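Local coordinates for protein glutathione S-transferase (Bombyx mori, PDB 3AY8) that probably transfers glutathione to other molecules, working as a homodimer with the cytosolic glutathione transferase fold, at residues A[18-23]-A[162-167]. Numbering follows the deposited sequence.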
loop_
_atom_site.group_PDB
_atom_site.type_symbol
_atom_site.label_atom_id
_atom_site.label_comp_id
_atom_site.label_asym_id
_atom_site.label_seq_id
_atom_site.Cartn_x
_atom_site.Cartn_y
_atom_site.Cartn_z
ATOM N N ALA A 18 11.264 -5.743 5.132
ATOM C CA ALA A 18 12.433 -5.008 4.628
ATOM C C ALA A 18 13.727 -5.799 4.859
ATOM O O ALA A 18 14.572 -5.889 3.955
ATOM C CB ALA A 18 12.516 -3.627 5.281
ATOM N N LEU A 19 13.886 -6.380 6.052
ATOM C CA LEU A 19 15.095 -7.177 6.346
ATOM C C LEU A 19 15.152 -8.447 5.501
ATOM O O LEU A 19 16.205 -8.797 4.942
ATOM C CB LEU A 19 15.221 -7.481 7.850
ATOM C CG LEU A 19 16.456 -8.286 8.297
ATOM C CD1 LEU A 19 17.777 -7.650 7.880
ATOM C CD2 LEU A 19 16.443 -8.546 9.812
ATOM N N LEU A 20 14.012 -9.125 5.369
ATOM C CA LEU A 20 13.937 -10.303 4.517
ATOM C C LEU A 20 14.389 -10.015 3.087
ATOM O O LEU A 20 15.011 -10.868 2.451
ATOM C CB LEU A 20 12.515 -10.876 4.512
ATOM C CG LEU A 20 12.109 -11.830 5.650
ATOM C CD1 LEU A 20 10.594 -11.991 5.679
ATOM C CD2 LEU A 20 12.783 -13.210 5.519
ATOM N N ALA A 21 14.038 -8.835 2.569
ATOM C CA ALA A 21 14.473 -8.430 1.225
ATOM C C ALA A 21 15.996 -8.274 1.188
ATOM O O ALA A 21 16.642 -8.734 0.251
ATOM C CB ALA A 21 13.799 -7.128 0.800
ATOM N N ALA A 22 16.552 -7.612 2.198
ATOM C CA ALA A 22 18.014 -7.481 2.315
ATOM C C ALA A 22 18.684 -8.868 2.361
ATOM O O ALA A 22 19.668 -9.094 1.666
ATOM C CB ALA A 22 18.390 -6.645 3.537
ATOM N N ARG A 23 18.121 -9.802 3.134
ATOM C CA ARG A 23 18.653 -11.181 3.182
ATOM C C ARG A 23 18.568 -11.863 1.821
ATOM O O ARG A 23 19.510 -12.533 1.406
ATOM C CB ARG A 23 17.939 -12.050 4.229
ATOM C CG ARG A 23 17.910 -11.494 5.668
ATOM C CD ARG A 23 19.274 -11.001 6.134
ATOM N NE ARG A 23 19.391 -10.875 7.589
ATOM C CZ ARG A 23 20.475 -10.392 8.194
ATOM N NH1 ARG A 23 21.512 -9.976 7.478
ATOM N NH2 ARG A 23 20.531 -10.324 9.506
ATOM N N SER A 162 7.843 -9.710 1.457
ATOM C CA SER A 162 6.891 -8.820 2.133
ATOM C C SER A 162 5.635 -9.563 2.604
ATOM O O SER A 162 5.204 -9.417 3.751
ATOM C CB SER A 162 6.501 -7.657 1.209
ATOM O OG SER A 162 7.584 -6.734 1.089
ATOM N N ILE A 163 5.040 -10.347 1.706
ATOM C CA ILE A 163 3.817 -11.080 2.025
ATOM C C ILE A 163 4.091 -12.185 3.065
ATOM O O ILE A 163 3.275 -12.427 3.941
ATOM C CB ILE A 163 3.114 -11.597 0.734
ATOM C CG1 ILE A 163 2.663 -10.388 -0.115
ATOM C CG2 ILE A 163 1.909 -12.459 1.069
ATOM C CD1 ILE A 163 2.004 -10.747 -1.478
ATOM N N TYR A 164 5.268 -12.803 3.002
ATOM C CA TYR A 164 5.691 -13.733 4.049
ATOM C C TYR A 164 5.801 -13.041 5.425
ATOM O O TYR A 164 5.333 -13.580 6.439
ATOM C CB TYR A 164 6.982 -14.460 3.640
ATOM C CG TYR A 164 7.613 -15.321 4.712
ATOM C CD1 TYR A 164 6.837 -16.196 5.488
ATOM C CD2 TYR A 164 8.999 -15.289 4.927
ATOM C CE1 TYR A 164 7.410 -16.986 6.473
ATOM C CE2 TYR A 164 9.594 -16.092 5.900
ATOM C CZ TYR A 164 8.784 -16.933 6.679
ATOM O OH TYR A 164 9.345 -17.738 7.639
ATOM N N ALA A 165 6.381 -11.842 5.465
ATOM C CA ALA A 165 6.475 -11.092 6.723
ATOM C C ALA A 165 5.088 -10.821 7.309
ATOM O O ALA A 165 4.867 -10.957 8.525
ATOM C CB ALA A 165 7.253 -9.781 6.525
ATOM N N SER A 166 4.149 -10.454 6.435
ATOM C CA SER A 166 2.767 -10.227 6.851
ATOM C C SER A 166 2.095 -11.521 7.349
ATOM O O SER A 166 1.582 -11.571 8.481
ATOM C CB SER A 166 1.966 -9.624 5.694
ATOM O OG SER A 166 2.383 -8.292 5.418
ATOM N N MET A 167 2.103 -12.552 6.502
ATOM C CA MET A 167 1.453 -13.838 6.809
ATOM C C MET A 167 2.021 -14.515 8.058
ATOM O O MET A 167 1.278 -15.064 8.860
ATOM C CB MET A 167 1.557 -14.806 5.615
ATOM C CG MET A 167 0.588 -14.517 4.494
ATOM S SD MET A 167 -1.127 -14.403 5.043
ATOM C CE MET A 167 -1.408 -15.978 5.886
#
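At the interdomain interface of the glutathione transferase fold, Leu20 from helix 13-25 reaches across to Tyr164 and Ala165 on helix 158-173. The touching is done by a single branch: CD1 of Leu20 lies 3.7 Å from CD2 of Tyr164 and 4.1 Å from CB of Ala165, so one methyl meets two consecutive residues of the opposing helix. Chi1 of Leu20 (-84°) sets CG anti to the carbonyl carbon, and the near-extended chi2 (165°) carries CD1 on toward the other helix. The Leu20 side chain and the tyrosine cross at about a right angle, and the methyl comes to the ring obliquely. Together the two segments hide 131 Å² of surface, about half of it on Leu20, and all three touching residues are buried.

In the fold, helix 13-25 follows the first strand, 5-8, of the thioredoxin-like N-terminal domain, whereas helix 158-173 belongs to the all-helical C-terminal domain; the contact therefore joins the two domains, and the centre of the contact lies about 4 Å from the centre of the chain. A second interdomain link runs beside it, since Arg16 NH2 donates a hydrogen bond to the carbonyl O of Ala165. Chi1 of Tyr164 (173°), with CG anti to the backbone N, directs the ring toward helix 196-213, where its OH is hydrogen-bonded to OE2 of Glu200. Leu20 and Tyr164 both also touch Asn199 of that helix, while Ile187 and Cys190 of helix 181-190 pack against the tyrosine.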